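Local coordinates for D-alanyl-D-alanine carboxypeptidase (Penicillin binding protein) family protein (Francisella tularensis subsp. tularensis, PDB 6OSU) that probably trims the terminal D-alanine from peptidoglycan precursor peptides, as a serine-type D-Ala-D-Ala carboxypeptidase of the penicillin-binding protein family, at residues A37-V51 with D296-T308. Residues are numbered along the deposited sequence; the frame is centred on the assembly and turned at random.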
ATOM      1  N   ALA A  37     -11.629   8.087 -13.305  1.00 81.28           N
ATOM      2  CA  ALA A  37     -12.058   7.356 -12.125  1.00 79.04           C
ATOM      3  C   ALA A  37     -12.745   8.317 -11.158  1.00 75.84           C
ATOM      4  O   ALA A  37     -12.259   9.432 -10.941  1.00 74.24           O
ATOM      5  CB  ALA A  37     -10.875   6.679 -11.438  1.00 78.02           C
ATOM      6  N   PRO A  38     -13.884   7.931 -10.586  1.00 74.95           N
ATOM      7  CA  PRO A  38     -14.549   8.808  -9.609  1.00 74.24           C
ATOM      8  C   PRO A  38     -13.721   9.092  -8.363  1.00 73.18           C
ATOM      9  O   PRO A  38     -14.001  10.081  -7.673  1.00 72.52           O
ATOM     10  CB  PRO A  38     -15.834   8.044  -9.266  1.00 75.49           C
ATOM     11  CG  PRO A  38     -15.603   6.637  -9.736  1.00 75.74           C
ATOM     12  CD  PRO A  38     -14.683   6.739 -10.906  1.00 75.80           C
ATOM     13  N   ALA A  39     -12.717   8.272  -8.047  1.00 56.83           N
ATOM     14  CA  ALA A  39     -11.901   8.502  -6.863  1.00 55.63           C
ATOM     15  C   ALA A  39     -10.570   7.779  -7.009  1.00 55.05           C
ATOM     16  O   ALA A  39     -10.500   6.696  -7.593  1.00 55.49           O
ATOM     17  CB  ALA A  39     -12.615   8.032  -5.591  1.00 54.41           C
ATOM     18  N   TRP A  40      -9.518   8.390  -6.463  1.00 53.96           N
ATOM     19  CA  TRP A  40      -8.209   7.749  -6.416  1.00 51.36           C
ATOM     20  C   TRP A  40      -7.340   8.448  -5.382  1.00 51.01           C
ATOM     21  O   TRP A  40      -7.638   9.560  -4.939  1.00 52.82           O
ATOM     22  CB  TRP A  40      -7.510   7.758  -7.782  1.00 51.94           C
ATOM     23  CG  TRP A  40      -6.913   9.083  -8.172  1.00 53.97           C
ATOM     24  CD1 TRP A  40      -5.746   9.628  -7.712  1.00 53.88           C
ATOM     25  CD2 TRP A  40      -7.443  10.016  -9.121  1.00 56.21           C
ATOM     26  NE1 TRP A  40      -5.527  10.846  -8.305  1.00 56.09           N
ATOM     27  CE2 TRP A  40      -6.552  11.107  -9.175  1.00 57.20           C
ATOM     28  CE3 TRP A  40      -8.585  10.038  -9.926  1.00 57.85           C
ATOM     29  CZ2 TRP A  40      -6.768  12.207 -10.002  1.00 58.92           C
ATOM     30  CZ3 TRP A  40      -8.796  11.132 -10.747  1.00 60.40           C
ATOM     31  CH2 TRP A  40      -7.892  12.201 -10.778  1.00 60.56           C
ATOM     32  N   VAL A  41      -6.247   7.779  -5.019  1.00 48.88           N
ATOM     33  CA  VAL A  41      -5.228   8.353  -4.146  1.00 48.44           C
ATOM     34  C   VAL A  41      -3.907   7.652  -4.429  1.00 47.22           C
ATOM     35  O   VAL A  41      -3.873   6.454  -4.722  1.00 47.03           O
ATOM     36  CB  VAL A  41      -5.617   8.239  -2.654  1.00 48.38           C
ATOM     37  CG1 VAL A  41      -5.548   6.794  -2.186  1.00 46.04           C
ATOM     38  CG2 VAL A  41      -4.717   9.132  -1.795  1.00 48.83           C
ATOM     39  N   THR A  42      -2.817   8.415  -4.368  1.00 48.22           N
ATOM     40  CA  THR A  42      -1.468   7.877  -4.475  1.00 49.72           C
ATOM     41  C   THR A  42      -0.672   8.365  -3.276  1.00 50.50           C
ATOM     42  O   THR A  42      -0.603   9.573  -3.024  1.00 51.56           O
ATOM     43  CB  THR A  42      -0.778   8.302  -5.778  1.00 52.44           C
ATOM     44  OG1 THR A  42      -1.615   7.981  -6.896  1.00 54.75           O
ATOM     45  CG2 THR A  42       0.559   7.578  -5.935  1.00 51.42           C
ATOM     46  N   MET A  43      -0.074   7.430  -2.544  1.00 50.09           N
ATOM     47  CA  MET A  43       0.599   7.732  -1.291  1.00 51.46           C
ATOM     48  C   MET A  43       1.975   7.084  -1.274  1.00 51.00           C
ATOM     49  O   MET A  43       2.140   5.947  -1.724  1.00 50.10           O
ATOM     50  CB  MET A  43      -0.239   7.241  -0.099  1.00 51.94           C
ATOM     51  CG  MET A  43       0.508   7.158   1.213  1.00 54.06           C
ATOM     52  SD  MET A  43      -0.476   6.388   2.514  1.00 55.10           S
ATOM     53  CE  MET A  43      -1.809   7.573   2.671  1.00 55.33           C
ATOM     54  N   ASP A  44       2.963   7.816  -0.762  1.00 52.37           N
ATOM     55  CA  ASP A  44       4.288   7.251  -0.550  1.00 53.21           C
ATOM     56  C   ASP A  44       4.300   6.414   0.724  1.00 53.19           C
ATOM     57  O   ASP A  44       3.691   6.778   1.733  1.00 53.43           O
ATOM     58  CB  ASP A  44       5.345   8.354  -0.472  1.00 54.93           C
ATOM     59  CG  ASP A  44       6.726   7.814  -0.150  1.00 56.49           C
ATOM     60  OD1 ASP A  44       7.083   7.757   1.046  1.00 57.16           O
ATOM     61  OD2 ASP A  44       7.447   7.421  -1.093  1.00 57.06           O
ATOM     62  N   TYR A  45       5.002   5.283   0.670  1.00 53.61           N
ATOM     63  CA  TYR A  45       4.908   4.306   1.749  1.00 52.60           C
ATOM     64  C   TYR A  45       5.656   4.770   2.993  1.00 53.10           C
ATOM     65  O   TYR A  45       5.133   4.682   4.110  1.00 54.17           O
ATOM     66  CB  TYR A  45       5.435   2.952   1.275  1.00 52.62           C
ATOM     67  CG  TYR A  45       5.685   1.987   2.408  1.00 52.91           C
ATOM     68  CD1 TYR A  45       4.629   1.460   3.143  1.00 51.52           C
ATOM     69  CD2 TYR A  45       6.978   1.608   2.749  1.00 54.68           C
ATOM     70  CE1 TYR A  45       4.854   0.586   4.187  1.00 53.14           C
ATOM     71  CE2 TYR A  45       7.213   0.731   3.789  1.00 55.67           C
ATOM     72  CZ  TYR A  45       6.148   0.223   4.503  1.00 55.67           C
ATOM     73  OH  TYR A  45       6.379  -0.648   5.539  1.00 57.95           O
ATOM     74  N   ARG A  46       6.882   5.266   2.825  1.00 52.84           N
ATOM     75  CA  ARG A  46       7.702   5.579   3.991  1.00 54.59           C
ATOM     76  C   ARG A  46       7.279   6.885   4.659  1.00 55.96           C
ATOM     77  O   ARG A  46       7.321   6.992   5.889  1.00 58.40           O
ATOM     78  CB  ARG A  46       9.178   5.624   3.595  1.00 56.58           C
ATOM     79  CG  ARG A  46       9.786   4.243   3.395  1.00 56.99           C
ATOM     80  CD  ARG A  46      11.248   4.319   2.996  1.00 59.63           C
ATOM     81  NE  ARG A  46      11.429   4.971   1.703  1.00 61.52           N
ATOM     82  CZ  ARG A  46      12.602   5.086   1.085  1.00 65.62           C
ATOM     83  NH1 ARG A  46      13.700   4.588   1.642  1.00 69.47           N
ATOM     84  NH2 ARG A  46      12.680   5.697  -0.090  1.00 64.80           N
ATOM     85  N   THR A  47       6.869   7.884   3.882  1.00 54.93           N
ATOM     86  CA  THR A  47       6.478   9.158   4.469  1.00 56.04           C
ATOM     87  C   THR A  47       4.992   9.243   4.778  1.00 54.73           C
ATOM     88  O   THR A  47       4.586  10.106   5.566  1.00 56.42           O
ATOM     89  CB  THR A  47       6.842  10.323   3.539  1.00 56.18           C
ATOM     90  OG1 THR A  47       6.112  10.194   2.312  1.00 55.75           O
ATOM     91  CG2 THR A  47       8.338  10.345   3.243  1.00 56.20           C
ATOM     92  N   GLY A  48       4.175   8.377   4.181  1.00 51.24           N
ATOM     93  CA  GLY A  48       2.742   8.543   4.247  1.00 50.65           C
ATOM     94  C   GLY A  48       2.206   9.714   3.457  1.00 52.59           C
ATOM     95  O   GLY A  48       0.989   9.936   3.458  1.00 52.10           O
ATOM     96  N   ASP A  49       3.071  10.462   2.773  1.00 54.02           N
ATOM     97  CA  ASP A  49       2.644  11.632   2.020  1.00 54.19           C
ATOM     98  C   ASP A  49       1.762  11.244   0.840  1.00 51.34           C
ATOM     99  O   ASP A  49       1.991  10.233   0.168  1.00 50.71           O
ATOM    100  CB  ASP A  49       3.858  12.410   1.514  1.00 57.34           C
ATOM    101  CG  ASP A  49       4.601  13.120   2.627  1.00 59.46           C
ATOM    102  OD1 ASP A  49       4.059  13.202   3.751  1.00 60.40           O
ATOM    103  OD2 ASP A  49       5.731  13.592   2.372  1.00 59.63           O
ATOM    104  N   ILE A  50       0.758  12.074   0.582  1.00 50.41           N
ATOM    105  CA  ILE A  50      -0.136  11.924  -0.558  1.00 49.63           C
ATOM    106  C   ILE A  50       0.353  12.852  -1.661  1.00 51.28           C
ATOM    107  O   ILE A  50       0.475  14.065  -1.455  1.00 52.72           O
ATOM    108  CB  ILE A  50      -1.587  12.243  -0.167  1.00 49.98           C
ATOM    109  CG1 ILE A  50      -2.086  11.233   0.871  1.00 49.56           C
ATOM    110  CG2 ILE A  50      -2.478  12.284  -1.403  1.00 49.12           C
ATOM    111  CD1 ILE A  50      -3.325  11.689   1.611  1.00 50.98           C
ATOM    112  N   VAL A  51       0.641  12.286  -2.830  1.00 51.26           N
ATOM    113  CA  VAL A  51       1.159  13.060  -3.954  1.00 53.93           C
ATOM    114  C   VAL A  51       0.123  13.294  -5.042  1.00 55.63           C
ATOM    115  O   VAL A  51       0.356  14.136  -5.925  1.00 57.30           O
ATOM    116  CB  VAL A  51       2.418  12.401  -4.558  1.00 53.13           C
ATOM    117  CG1 VAL A  51       3.504  12.271  -3.501  1.00 52.15           C
ATOM    118  CG2 VAL A  51       2.076  11.039  -5.163  1.00 50.44           C
ATOM    119  N   ASP A 296      13.708   1.062  -6.707  1.00 90.52           N
ATOM    120  CA  ASP A 296      14.879   1.657  -6.066  1.00 94.55           C
ATOM    121  C   ASP A 296      14.513   2.270  -4.711  1.00 91.33           C
ATOM    122  O   ASP A 296      14.650   3.474  -4.473  1.00 91.48           O
ATOM    123  CB  ASP A 296      15.548   2.683  -6.989  1.00 99.70           C
ATOM    124  CG  ASP A 296      16.892   3.152  -6.464  1.00106.74           C
ATOM    125  OD1 ASP A 296      17.056   4.367  -6.227  1.00108.20           O
ATOM    126  OD2 ASP A 296      17.788   2.299  -6.287  1.00110.65           O
ATOM    127  N   GLY A 297      14.024   1.406  -3.823  1.00 88.02           N
ATOM    128  CA  GLY A 297      13.766   1.772  -2.442  1.00 84.97           C
ATOM    129  C   GLY A 297      12.538   2.642  -2.247  1.00 79.50           C
ATOM    130  O   GLY A 297      12.111   2.899  -1.116  1.00 79.14           O
ATOM    131  N   GLU A 298      11.957   3.104  -3.351  1.00 75.31           N
ATOM    132  CA  GLU A 298      10.818   4.017  -3.321  1.00 70.34           C
ATOM    133  C   GLU A 298       9.547   3.245  -3.677  1.00 64.11           C
ATOM    134  O   GLU A 298       9.368   2.818  -4.823  1.00 64.36           O
ATOM    135  CB  GLU A 298      11.047   5.189  -4.276  1.00 71.69           C
ATOM    136  CG  GLU A 298      10.011   6.293  -4.193  1.00 70.64           C
ATOM    137  CD  GLU A 298      10.260   7.254  -3.040  1.00 72.58           C
ATOM    138  OE1 GLU A 298      11.102   6.953  -2.165  1.00 74.81           O
ATOM    139  OE2 GLU A 298       9.606   8.318  -3.009  1.00 71.67           O
ATOM    140  N   ARG A 299       8.675   3.057  -2.690  1.00 58.49           N
ATOM    141  CA  ARG A 299       7.424   2.334  -2.865  1.00 54.24           C
ATOM    142  C   ARG A 299       6.247   3.293  -2.764  1.00 52.22           C
ATOM    143  O   ARG A 299       6.187   4.129  -1.855  1.00 52.00           O
ATOM    144  CB  ARG A 299       7.261   1.224  -1.822  1.00 53.05           C
ATOM    145  CG  ARG A 299       5.852   0.652  -1.777  1.00 50.71           C
ATOM    146  CD  ARG A 299       5.654  -0.332  -0.643  1.00 52.04           C
ATOM    147  NE  ARG A 299       6.509  -1.504  -0.781  1.00 55.48           N
ATOM    148  CZ  ARG A 299       6.262  -2.517  -1.606  1.00 55.75           C
ATOM    149  NH1 ARG A 299       5.182  -2.506  -2.377  1.00 53.69           N
ATOM    150  NH2 ARG A 299       7.101  -3.541  -1.662  1.00 58.23           N
ATOM    151  N   PHE A 300       5.309   3.161  -3.694  1.00 50.61           N
ATOM    152  CA  PHE A 300       4.087   3.946  -3.683  1.00 49.60           C
ATOM    153  C   PHE A 300       2.878   3.028  -3.603  1.00 48.10           C
ATOM    154  O   PHE A 300       2.904   1.890  -4.079  1.00 47.47           O
ATOM    155  CB  PHE A 300       3.982   4.843  -4.921  1.00 48.62           C
ATOM    156  CG  PHE A 300       4.781   6.108  -4.813  1.00 49.26           C
ATOM    157  CD1 PHE A 300       4.279   7.200  -4.122  1.00 48.11           C
ATOM    158  CD2 PHE A 300       6.037   6.204  -5.393  1.00 50.59           C
ATOM    159  CE1 PHE A 300       5.012   8.367  -4.016  1.00 49.80           C
ATOM    160  CE2 PHE A 300       6.776   7.367  -5.292  1.00 52.25           C
ATOM    161  CZ  PHE A 300       6.265   8.452  -4.602  1.00 51.69           C
ATOM    162  N   ILE A 301       1.815   3.538  -2.992  1.00 47.51           N
ATOM    163  CA  ILE A 301       0.544   2.837  -2.880  1.00 46.83           C
ATOM    164  C   ILE A 301      -0.508   3.648  -3.620  1.00 47.66           C
ATOM    165  O   ILE A 301      -0.638   4.858  -3.398  1.00 49.47           O
ATOM    166  CB  ILE A 301       0.157   2.624  -1.407  1.00 46.75           C
ATOM    167  CG1 ILE A 301       1.143   1.660  -0.744  1.00 48.54           C
ATOM    168  CG2 ILE A 301      -1.276   2.121  -1.290  1.00 45.08           C
ATOM    169  CD1 ILE A 301       1.112   1.698   0.770  1.00 49.42           C
ATOM    170  N   SER A 302      -1.240   2.991  -4.512  1.00 46.96           N
ATOM    171  CA  SER A 302      -2.297   3.629  -5.280  1.00 48.90           C
ATOM    172  C   SER A 302      -3.594   2.865  -5.086  1.00 47.90           C
ATOM    173  O   SER A 302      -3.605   1.631  -5.080  1.00 47.84           O
ATOM    174  CB  SER A 302      -1.956   3.688  -6.770  1.00 53.80           C
ATOM    175  OG  SER A 302      -1.244   4.871  -7.084  1.00 57.88           O
ATOM    176  N   VAL A 303      -4.679   3.614  -4.916  1.00 47.30           N
ATOM    177  CA  VAL A 303      -6.031   3.074  -4.886  1.00 47.78           C
ATOM    178  C   VAL A 303      -6.838   3.791  -5.955  1.00 49.57           C
ATOM    179  O   VAL A 303      -6.840   5.025  -6.009  1.00 49.46           O
ATOM    180  CB  VAL A 303      -6.686   3.245  -3.505  1.00 47.38           C
ATOM    181  CG1 VAL A 303      -8.085   2.665  -3.520  1.00 48.51           C
ATOM    182  CG2 VAL A 303      -5.838   2.586  -2.428  1.00 46.59           C
ATOM    183  N   VAL A 304      -7.499   3.021  -6.816  1.00 50.55           N
ATOM    184  CA  VAL A 304      -8.397   3.552  -7.833  1.00 52.18           C
ATOM    185  C   VAL A 304      -9.753   2.891  -7.639  1.00 51.71           C
ATOM    186  O   VAL A 304      -9.834   1.664  -7.511  1.00 50.25           O
ATOM    187  CB  VAL A 304      -7.861   3.308  -9.257  1.00 53.97           C
ATOM    188  CG1 VAL A 304      -8.906   3.673 -10.280  1.00 56.29           C
ATOM    189  CG2 VAL A 304      -6.600   4.117  -9.501  1.00 53.81           C
ATOM    190  N   LEU A 305     -10.810   3.698  -7.609  1.00 53.06           N
ATOM    191  CA  LEU A 305     -12.152   3.215  -7.322  1.00 52.89           C
ATOM    192  C   LEU A 305     -13.117   3.659  -8.410  1.00 54.36           C
ATOM    193  O   LEU A 305     -13.087   4.814  -8.849  1.00 55.09           O
ATOM    194  CB  LEU A 305     -12.646   3.726  -5.962  1.00 52.33           C
ATOM    195  CG  LEU A 305     -11.749   3.483  -4.743  1.00 50.85           C
ATOM    196  CD1 LEU A 305     -12.293   4.222  -3.530  1.00 50.75           C
ATOM    197  CD2 LEU A 305     -11.600   1.993  -4.446  1.00 48.95           C
ATOM    198  N   GLY A 306     -13.965   2.732  -8.847  1.00 54.41           N
ATOM    199  CA  GLY A 306     -15.108   3.087  -9.665  1.00 56.01           C
ATOM    200  C   GLY A 306     -14.870   3.241 -11.148  1.00 57.23           C
ATOM    201  O   GLY A 306     -15.693   3.867 -11.823  1.00 59.46           O
ATOM    202  N   THR A 307     -13.782   2.696 -11.688  1.00 55.79           N
ATOM    203  CA  THR A 307     -13.599   2.752 -13.131  1.00 57.33           C
ATOM    204  C   THR A 307     -14.645   1.891 -13.831  1.00 58.30           C
ATOM    205  O   THR A 307     -15.209   0.957 -13.256  1.00 57.37           O
ATOM    206  CB  THR A 307     -12.199   2.289 -13.532  1.00 56.68           C
ATOM    207  OG1 THR A 307     -11.982   0.951 -13.060  1.00 55.57           O
ATOM    208  CG2 THR A 307     -11.150   3.221 -12.953  1.00 54.51           C
ATOM    209  N   THR A 308     -14.897   2.215 -15.097  1.00 60.59           N
ATOM    210  CA  THR A 308     -15.947   1.569 -15.870  1.00 63.51           C
ATOM    211  C   THR A 308     -15.478   0.309 -16.588  1.00 65.03           C
ATOM    212  O   THR A 308     -16.277  -0.317 -17.293  1.00 67.53           O
ATOM    213  CB  THR A 308     -16.527   2.557 -16.885  1.00 66.53           C
ATOM    214  OG1 THR A 308     -15.482   3.032 -17.744  1.00 67.12           O
ATOM    215  CG2 THR A 308     -17.158   3.738 -16.163  1.00 66.25           C
TER
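Val41 and Val303 lie side by side, Val41 CG1 packing 4.0 Å from Val303 CB; beta-branched valines suit extended backbone and fill the buried face shared with Ala39 and Leu305. Helix 176-189 covers this face, where Ala180 meets Val41. The other face carries Thr42, Ser302 and Val304 against helix 310-327; Ala37, just before the strand, adds its CB against Val304 CG1. Thr42 OG1 and Ser302 OG share one hydrogen bond (3.1 Å), either as donor, giving both small, buried hydroxyls a partner. Strands 39-44 and 298-307 are neighbours in the five-stranded antiparallel sheet of the serine beta-lactamase/penicillin-binding-protein fold, paired by bonds such as Ile301 N to Met43 O (2.7 Å); Leu305's side chain lies about 10 Å from that of Ser64, the predicted nucleophile. Toward the end of strand 39-44, the broad Phe300 ring reaches both Asp44 CB (3.6 Å from CE1) and Val51 CG2, with Asp44 OD2 over one face. CG anti to N (chi1 176°) swings Asp44's carboxylate toward Phe300 and Glu298; OD1 takes Thr47 N (an Asx motif), Thr47 OG1 and Asn330. Asp44 OD2 and Glu298 OE2, 3.0 Å apart, would repel if both acids were charged; one may be protonated, or Arg46 may ease this: its NH2 salt-bridges Glu298 OE1 (2.9 Å) in the guanidinium plane, while Gly297 O sits over one guanidinium face.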